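Local coordinates for protein polyketide biosynthesis 3-hydroxy-3-methylglutaryl-ACP synthase PksG (Bacillus subtilis, PDB 4YXT) that catalyses the aldol condensation of an ACP-bound acetyl group with a beta-ketothioester polyketide intermediate during synthesis of the antibiotic bacillaene, at residues M1-G5 against V125-Q131; I6-V11 against F303-A307. The protein carries 1 engineered substitution. One frame throughout, in Å; residues are numbered along the deposited sequence.

Contact 1: M1-G5 against V125-Q131; sequences MVSAG and VNFILSQ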
loop_
_atom_site.group_PDB
_atom_site.type_symbol
_atom_site.label_atom_id
_atom_site.label_comp_id
_atom_site.label_asym_id
_atom_site.label_seq_id
_atom_site.Cartn_x
_atom_site.Cartn_y
_atom_site.Cartn_z
ATOM N N MET A 1 4.776 -27.969 5.544
ATOM C CA MET A 1 3.823 -27.050 4.873
ATOM C C MET A 1 3.155 -26.231 5.986
ATOM O O MET A 1 2.216 -26.675 6.642
ATOM C CB MET A 1 2.822 -27.853 4.039
ATOM C CG MET A 1 3.438 -29.052 3.311
ATOM S SD MET A 1 3.708 -30.548 4.320
ATOM C CE MET A 1 4.732 -31.525 3.217
ATOM N N VAL A 2 3.704 -25.051 6.221
ATOM C CA VAL A 2 3.400 -24.235 7.402
ATOM C C VAL A 2 1.940 -23.738 7.426
ATOM O O VAL A 2 1.348 -23.522 6.388
ATOM C CB VAL A 2 4.370 -23.032 7.458
ATOM C CG1 VAL A 2 4.032 -22.062 6.358
ATOM C CG2 VAL A 2 4.323 -22.328 8.796
ATOM N N SER A 3 1.371 -23.596 8.622
ATOM C CA SER A 3 0.022 -23.065 8.761
ATOM C C SER A 3 0.169 -21.562 8.765
ATOM O O SER A 3 1.221 -21.057 9.195
ATOM C CB SER A 3 -0.633 -23.526 10.063
ATOM O OG SER A 3 -0.703 -24.943 10.152
ATOM N N ALA A 4 -0.877 -20.861 8.306
ATOM C CA ALA A 4 -0.908 -19.393 8.319
ATOM C C ALA A 4 -2.298 -18.814 8.605
ATOM O O ALA A 4 -3.322 -19.350 8.205
ATOM C CB ALA A 4 -0.330 -18.833 7.022
ATOM N N GLY A 5 -2.286 -17.725 9.352
ATOM C CA GLY A 5 -3.436 -16.881 9.501
ATOM C C GLY A 5 -3.423 -16.180 10.819
ATOM O O GLY A 5 -2.374 -15.790 11.298
ATOM N N VAL A 125 -0.137 -13.220 5.003
ATOM C CA VAL A 125 -0.219 -14.664 4.884
ATOM C C VAL A 125 0.875 -15.237 3.982
ATOM O O VAL A 125 1.525 -16.240 4.329
ATOM C CB VAL A 125 -1.606 -15.137 4.407
ATOM C CG1 VAL A 125 -1.576 -16.637 4.127
ATOM C CG2 VAL A 125 -2.675 -14.842 5.450
ATOM N N ASN A 126 1.087 -14.624 2.822
ATOM C CA ASN A 126 2.177 -15.055 1.928
ATOM C C ASN A 126 3.580 -14.836 2.504
ATOM O O ASN A 126 4.485 -15.571 2.194
ATOM C CB ASN A 126 2.057 -14.452 0.544
ATOM C CG ASN A 126 0.737 -14.806 -0.129
ATOM O OD1 ASN A 126 0.071 -15.765 0.254
ATOM N ND2 ASN A 126 0.334 -14.003 -1.126
ATOM N N PHE A 127 3.761 -13.835 3.337
ATOM C CA PHE A 127 5.036 -13.696 4.025
ATOM C C PHE A 127 5.216 -14.969 4.893
ATOM O O PHE A 127 6.264 -15.598 4.821
ATOM C CB PHE A 127 5.110 -12.369 4.807
ATOM C CG PHE A 127 6.289 -12.248 5.762
ATOM C CD1 PHE A 127 7.606 -12.254 5.304
ATOM C CD2 PHE A 127 6.089 -12.163 7.129
ATOM C CE1 PHE A 127 8.686 -12.122 6.192
ATOM C CE2 PHE A 127 7.171 -12.048 8.021
ATOM C CZ PHE A 127 8.469 -12.021 7.539
ATOM N N ILE A 128 4.185 -15.372 5.642
ATOM C CA ILE A 128 4.332 -16.494 6.572
ATOM C C ILE A 128 4.566 -17.749 5.767
ATOM O O ILE A 128 5.492 -18.462 6.046
ATOM C CB ILE A 128 3.083 -16.720 7.472
ATOM C CG1 ILE A 128 2.797 -15.513 8.424
ATOM C CG2 ILE A 128 3.169 -18.070 8.169
ATOM C CD1 ILE A 128 3.906 -14.811 9.189
ATOM N N LEU A 129 3.731 -17.996 4.749
ATOM C CA LEU A 129 3.874 -19.160 3.902
ATOM C C LEU A 129 5.192 -19.203 3.138
ATOM O O LEU A 129 5.677 -20.281 2.830
ATOM C CB LEU A 129 2.742 -19.250 2.874
ATOM C CG LEU A 129 1.386 -19.527 3.475
ATOM C CD1 LEU A 129 0.364 -19.486 2.362
ATOM C CD2 LEU A 129 1.388 -20.866 4.217
ATOM N N SER A 130 5.775 -18.058 2.831
ATOM C CA SER A 130 7.025 -18.040 2.066
ATOM C C SER A 130 8.223 -18.594 2.854
ATOM O O SER A 130 9.222 -18.962 2.272
ATOM C CB SER A 130 7.379 -16.636 1.638
ATOM O OG SER A 130 7.894 -15.940 2.749
ATOM N N GLN A 131 8.149 -18.556 4.180
ATOM C CA GLN A 131 9.196 -19.051 5.045
ATOM C C GLN A 131 10.502 -18.368 4.713
ATOM O O GLN A 131 11.551 -18.955 4.863
ATOM C CB GLN A 131 9.304 -20.601 4.991
ATOM C CG GLN A 131 8.128 -21.310 5.726
ATOM C CD GLN A 131 8.127 -21.008 7.229
ATOM O OE1 GLN A 131 8.883 -21.613 7.965
ATOM N NE2 GLN A 131 7.332 -19.996 7.674
#
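The carboxamide of Gln131 carries the two methyls of Val2 over one of its faces: Val2 CG2 stands almost vertically above Gln131 NE2 at 4.0 Å, and CG1 lies a little off to the side. Within the amide plane the same nitrogen donates to Ile128 O (NE2 to O 2.9 Å, N-H...O 172°), and it also bonds to Glu179. The amide is thus fixed in rotation while its face stays available to a hydrocarbon. The chain of Gln131 bends at chi2 (-64°) and folds back over the last helical turn, which brings NE2 to Ile128 O, an oxygen that also accepts from the Gln131 backbone N.

Further along, Leu129 CD2 is the common point of contact. It meets Val2 O at 3.4 Å and Val2 CG1 at 3.6 Å, and its other neighbour is Ala4. The Ala4 methyl settles against the helix surface between Val125 CG1 and Ile128 CG2, each 3.8 Å from Ala4 CB, with Leu129 CD2 completing the set. Residues 125, 128 and 129 occupy a single side of the helix, which explains how one methyl reaches all three.

Elsewhere Asn126, Phe127, Leu129 and Ser130 pack on the second subunit. The N-terminal arm therefore covers the C-terminal end of the helix that follows the probable nucleophile, Cys114, in this thiolase-like fold, next to the dimer interface.

Contact 2: I6-V11 against F303-A307; sequences IEAMNV and FLALA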
loop_
_atom_site.group_PDB
_atom_site.type_symbol
_atom_site.label_atom_id
_atom_site.label_comp_id
_atom_site.label_asym_id
_atom_site.label_seq_id
_atom_site.Cartn_x
_atom_site.Cartn_y
_atom_site.Cartn_z
ATOM N N ILE A 6 -4.603 -16.017 11.404
ATOM C CA ILE A 6 -4.763 -15.107 12.530
ATOM C C ILE A 6 -4.471 -15.825 13.871
ATOM O O ILE A 6 -5.141 -16.775 14.219
ATOM C CB ILE A 6 -6.180 -14.445 12.531
ATOM C CG1 ILE A 6 -6.471 -13.762 11.196
ATOM C CG2 ILE A 6 -6.357 -13.530 13.705
ATOM C CD1 ILE A 6 -7.853 -13.117 11.084
ATOM N N GLU A 7 -3.503 -15.307 14.623
ATOM C CA GLU A 7 -3.239 -15.716 16.005
ATOM C C GLU A 7 -4.044 -14.871 16.977
ATOM O O GLU A 7 -4.482 -15.332 18.015
ATOM C CB GLU A 7 -1.734 -15.613 16.314
ATOM C CG GLU A 7 -0.936 -16.488 15.368
ATOM C CD GLU A 7 0.533 -16.574 15.723
ATOM O OE1 GLU A 7 1.042 -15.682 16.425
ATOM O OE2 GLU A 7 1.185 -17.527 15.292
ATOM N N ALA A 8 -4.292 -13.620 16.634
ATOM C CA ALA A 8 -4.998 -12.793 17.566
ATOM C C ALA A 8 -5.528 -11.593 16.778
ATOM O O ALA A 8 -4.922 -11.227 15.801
ATOM C CB ALA A 8 -4.050 -12.372 18.679
ATOM N N MET A 9 -6.670 -11.040 17.179
ATOM C CA MET A 9 -7.182 -9.809 16.541
ATOM C C MET A 9 -8.045 -9.003 17.497
ATOM O O MET A 9 -8.718 -9.570 18.323
ATOM C CB MET A 9 -7.933 -10.102 15.217
ATOM C CG MET A 9 -9.369 -10.561 15.347
ATOM S SD MET A 9 -10.069 -11.103 13.757
ATOM C CE MET A 9 -10.171 -9.558 12.878
ATOM N N ASN A 10 -7.982 -7.680 17.374
ATOM C CA ASN A 10 -8.627 -6.780 18.293
ATOM C C ASN A 10 -9.178 -5.541 17.625
ATOM O O ASN A 10 -8.614 -5.029 16.690
ATOM C CB ASN A 10 -7.692 -6.348 19.413
ATOM C CG ASN A 10 -8.435 -5.557 20.489
ATOM O OD1 ASN A 10 -9.541 -5.915 20.849
ATOM N ND2 ASN A 10 -7.901 -4.479 20.913
ATOM N N VAL A 11 -10.270 -5.035 18.165
ATOM C CA VAL A 11 -11.041 -3.986 17.532
ATOM C C VAL A 11 -10.911 -2.832 18.449
ATOM O O VAL A 11 -10.968 -3.075 19.621
ATOM C CB VAL A 11 -12.558 -4.368 17.482
ATOM C CG1 VAL A 11 -13.448 -3.210 17.041
ATOM C CG2 VAL A 11 -12.765 -5.545 16.567
ATOM N N PHE A 303 -12.955 -7.222 8.584
ATOM C CA PHE A 303 -12.340 -7.747 9.785
ATOM C C PHE A 303 -13.239 -7.631 11.016
ATOM O O PHE A 303 -13.249 -8.556 11.809
ATOM C CB PHE A 303 -10.989 -7.086 10.065
ATOM C CG PHE A 303 -9.914 -7.405 9.050
ATOM C CD1 PHE A 303 -9.893 -8.632 8.356
ATOM C CD2 PHE A 303 -8.879 -6.504 8.838
ATOM C CE1 PHE A 303 -8.885 -8.898 7.435
ATOM C CE2 PHE A 303 -7.860 -6.774 7.911
ATOM C CZ PHE A 303 -7.869 -7.980 7.229
ATOM N N LEU A 304 -13.967 -6.505 11.152
ATOM C CA LEU A 304 -14.880 -6.265 12.229
ATOM C C LEU A 304 -16.032 -7.245 12.250
ATOM O O LEU A 304 -16.483 -7.635 13.343
ATOM C CB LEU A 304 -15.425 -4.808 12.149
ATOM C CG LEU A 304 -16.260 -4.265 13.304
ATOM C CD1 LEU A 304 -15.430 -4.169 14.555
ATOM C CD2 LEU A 304 -16.888 -2.906 12.976
ATOM N N ALA A 305 -16.525 -7.622 11.056
ATOM C CA ALA A 305 -17.587 -8.616 10.915
ATOM C C ALA A 305 -17.021 -9.988 11.224
ATOM O O ALA A 305 -17.692 -10.901 11.767
ATOM C CB ALA A 305 -18.166 -8.597 9.477
ATOM N N LEU A 306 -15.774 -10.174 10.885
ATOM C CA LEU A 306 -15.152 -11.483 11.190
ATOM C C LEU A 306 -14.975 -11.693 12.714
ATOM O O LEU A 306 -15.342 -12.713 13.278
ATOM C CB LEU A 306 -13.797 -11.545 10.542
ATOM C CG LEU A 306 -13.057 -12.890 10.656
ATOM C CD1 LEU A 306 -13.906 -13.845 9.920
ATOM C CD2 LEU A 306 -11.678 -12.779 10.036
ATOM N N ALA A 307 -14.385 -10.722 13.365
ATOM C CA ALA A 307 -14.298 -10.663 14.834
ATOM C C ALA A 307 -15.671 -10.853 15.499
ATOM O O ALA A 307 -15.811 -11.596 16.484
ATOM C CB ALA A 307 -13.725 -9.323 15.254
#
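Met9 reaches from strand 8-11 to Phe303 and Ala307 with the whole length of its side chain. CB leaves the strand toward the helix, with CG set between the backbone N and the carbonyl carbon (chi1 81°); CB and CG serve mainly to span the separation, since the axes of the two short segments approach no closer than 9.1 Å. SD comes next and passes Leu306 CD2 at a loose 4.4 Å. A bend at the last torsion then swings CE against the helix, where it lies 3.4 Å from Phe303 O and 3.8 Å from Phe303 CB, with the Ala307 methyl slightly farther off. Phe303 O already accepts from Ala307 N, so the methyl rests on a carbonyl engaged in the helix.

Two further apolar contacts flank this reach. Ile6 and Leu306 meet tip to tip, Ile6 CD1 to Leu306 CD2 being 4.0 Å. At the far end Val11 and Leu304 cross at about a right angle, and the pair Val11 CG1 to Leu304 CD1, at 3.3 Å, is tighter than normal van der Waals contact, though the exact value deserves caution. Val11 CG2 also touches Ala307 CB at 4.1 Å.

The strand runs at 109° to the helix, which therefore crosses rather than follows it. Val173 of strand 170-178 touches both Met9 and Phe303. Leu304 is about 9 Å, side chain to side chain, from His250, a probable proton donor/acceptor.

The polar side chains of residues 6-11 turn elsewhere, Glu7 at the bulge to Lys137 and Asn10 to Ala58. What joins strand and helix is apolar chemistry, so between these two segments the relative position probably rests on the fit of side chains rather than on directional bonds.

From the N terminus, residues 1-5 and 6-11 run on without a break, the first as an arm and the second as a strand in the interior of the mixed sheet. Contact 1 closes a loop of 119 residues back to helix 116-130, whereas contact 2 closes one of 291 residues to helix 301-312. Because residues 125-131 fall between the two partners of contact 2, the closures cross instead of nesting. Their centres lie 18 Å apart, contact 1 toward the periphery and the second subunit, contact 2 deep in the chain. Together they tie the chain start to a helix of the N-terminal family region and to one of the C-terminal region.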